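Local coordinates for protein dehydrogenase (Sinorhizobium meliloti, PDB 3UOE) that probably acts as an oxidoreductase of the malate/L-lactate dehydrogenase (LDH2/MDH2) family, at residues A29-L34 / T339-P344. Residues are numbered along the deposited sequence; the frame is centred on the assembly and turned at random.
Sequences ARLRNL and TGIELP
L31 reaches from helix 28-41 to the strand 341-344 and places one methyl, CD1, against both inward-facing residues of that strand, I341 and L343. The closer touch is with the gamma-methyl branch of I341: L31 CD1 lies 3.7 Å from I341 CG2, the two side chains crossing at a slant. In I341 this methyl stands anti to the backbone N while CG1 lies beside that N (chi1 -76°), which presents CG2 to the leucine. L343, two residues on and on the same face of the strand, approaches with a branch end, its CD1 sitting 4.2 Å from L31 CD1. L31 itself is extended, with CG anti to the carbonyl carbon and CD1 carried outward by a trans chi2 of -176°.

The strand pairs antiparallel with 23-26, whose L26 touches both L31 and L343, and L69 also packs on these two leucines. I341 additionally meets L57 and L61 of helix 46-61. A two-stranded sheet that joins segments near the two ends of the chain is thus packed against helix 28-41. The contact is buried and wholly aliphatic, so its cohesion rests on van der Waals packing and the exclusion of water.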
loop_
_atom_site.group_PDB
_atom_site.type_symbol
_atom_site.label_atom_id
_atom_site.label_comp_id
_atom_site.label_asym_id
_atom_site.label_seq_id
_atom_site.Cartn_x
_atom_site.Cartn_y
_atom_site.Cartn_z
ATOM N N ALA A 29 13.923 24.301 19.349
ATOM C CA ALA A 29 12.994 25.313 19.839
ATOM C C ALA A 29 13.180 26.635 19.104
ATOM O O ALA A 29 12.207 27.334 18.828
ATOM C CB ALA A 29 13.124 25.509 21.349
ATOM N N ARG A 30 14.423 26.974 18.787
ATOM C CA ARG A 30 14.699 28.223 18.075
ATOM C C ARG A 30 14.076 28.224 16.673
ATOM O O ARG A 30 13.439 29.197 16.268
ATOM C CB ARG A 30 16.209 28.487 17.983
ATOM C CG ARG A 30 16.565 29.733 17.188
ATOM C CD ARG A 30 18.074 29.979 17.138
ATOM N NE ARG A 30 18.413 31.190 16.385
ATOM C CZ ARG A 30 19.639 31.700 16.288
ATOM N NH1 ARG A 30 20.658 31.104 16.897
ATOM N NH2 ARG A 30 19.847 32.812 15.585
ATOM N N LEU A 31 14.273 27.132 15.935
ATOM C CA LEU A 31 13.706 26.990 14.603
ATOM C C LEU A 31 12.186 26.940 14.656
ATOM O O LEU A 31 11.507 27.530 13.821
ATOM C CB LEU A 31 14.240 25.731 13.922
ATOM C CG LEU A 31 15.754 25.708 13.701
ATOM C CD1 LEU A 31 16.167 24.459 12.924
ATOM C CD2 LEU A 31 16.205 26.972 12.977
ATOM N N ARG A 32 11.649 26.225 15.634
ATOM C CA ARG A 32 10.207 26.191 15.803
ATOM C C ARG A 32 9.669 27.608 16.010
ATOM O O ARG A 32 8.736 28.026 15.331
ATOM C CB ARG A 32 9.820 25.252 16.947
ATOM C CG ARG A 32 8.410 25.443 17.491
ATOM C CD ARG A 32 7.887 24.191 18.204
ATOM N NE ARG A 32 8.932 23.432 18.897
ATOM C CZ ARG A 32 9.234 22.159 18.640
ATOM N NH1 ARG A 32 8.561 21.483 17.710
ATOM N NH2 ARG A 32 10.205 21.555 19.321
ATOM N N ASN A 33 10.270 28.360 16.927
ATOM C CA ASN A 33 9.805 29.721 17.196
ATOM C C ASN A 33 9.895 30.631 15.979
ATOM O O ASN A 33 9.009 31.450 15.731
ATOM C CB ASN A 33 10.594 30.343 18.349
ATOM C CG ASN A 33 10.374 29.618 19.656
ATOM O OD1 ASN A 33 9.467 28.781 19.773
ATOM N ND2 ASN A 33 11.210 29.923 20.649
ATOM N N LEU A 34 10.986 30.494 15.236
ATOM C CA LEU A 34 11.179 31.256 14.018
ATOM C C LEU A 34 10.074 30.923 13.020
ATOM O O LEU A 34 9.483 31.818 12.411
ATOM C CB LEU A 34 12.544 30.926 13.422
ATOM C CG LEU A 34 12.888 31.418 12.013
ATOM C CD1 LEU A 34 12.676 32.915 11.877
ATOM C CD2 LEU A 34 14.335 31.051 11.672
ATOM N N THR A 339 21.131 17.016 20.336
ATOM C CA THR A 339 22.281 17.659 19.714
ATOM C C THR A 339 21.906 18.845 18.833
ATOM O O THR A 339 22.760 19.657 18.485
ATOM C CB THR A 339 23.072 16.645 18.874
ATOM O OG1 THR A 339 22.341 16.353 17.678
ATOM C CG2 THR A 339 23.266 15.359 19.652
ATOM N N GLY A 340 20.633 18.940 18.460
ATOM C CA GLY A 340 20.175 20.017 17.600
ATOM C C GLY A 340 19.921 19.598 16.159
ATOM O O GLY A 340 20.227 18.476 15.761
ATOM N N ILE A 341 19.352 20.518 15.382
ATOM C CA ILE A 341 19.069 20.299 13.973
ATOM C C ILE A 341 20.119 20.960 13.069
ATOM O O ILE A 341 20.472 22.130 13.249
ATOM C CB ILE A 341 17.669 20.843 13.620
ATOM C CG1 ILE A 341 16.589 19.887 14.128
ATOM C CG2 ILE A 341 17.516 21.066 12.120
ATOM C CD1 ILE A 341 15.250 20.556 14.343
ATOM N N GLU A 342 20.619 20.209 12.093
ATOM C CA GLU A 342 21.502 20.798 11.095
ATOM C C GLU A 342 20.714 21.194 9.858
ATOM O O GLU A 342 20.076 20.359 9.228
ATOM C CB GLU A 342 22.618 19.827 10.706
ATOM C CG GLU A 342 23.431 19.331 11.883
ATOM C CD GLU A 342 24.896 19.153 11.545
ATOM O OE1 GLU A 342 25.205 18.838 10.375
ATOM O OE2 GLU A 342 25.735 19.334 12.455
ATOM N N LEU A 343 20.739 22.468 9.513
ATOM C CA LEU A 343 20.183 22.867 8.233
ATOM C C LEU A 343 21.188 23.687 7.435
ATOM O O LEU A 343 22.088 24.311 8.004
ATOM C CB LEU A 343 18.845 23.598 8.393
ATOM C CG LEU A 343 18.877 25.003 8.960
ATOM C CD1 LEU A 343 17.461 25.565 9.082
ATOM C CD2 LEU A 343 19.553 24.945 10.303
ATOM N N PRO A 344 21.060 23.646 6.106
ATOM C CA PRO A 344 21.937 24.402 5.208
ATOM C C PRO A 344 21.928 25.879 5.568
ATOM O O PRO A 344 20.847 26.447 5.769
ATOM C CB PRO A 344 21.294 24.181 3.840
ATOM C CG PRO A 344 20.667 22.815 3.962
ATOM C CD PRO A 344 20.158 22.740 5.375
#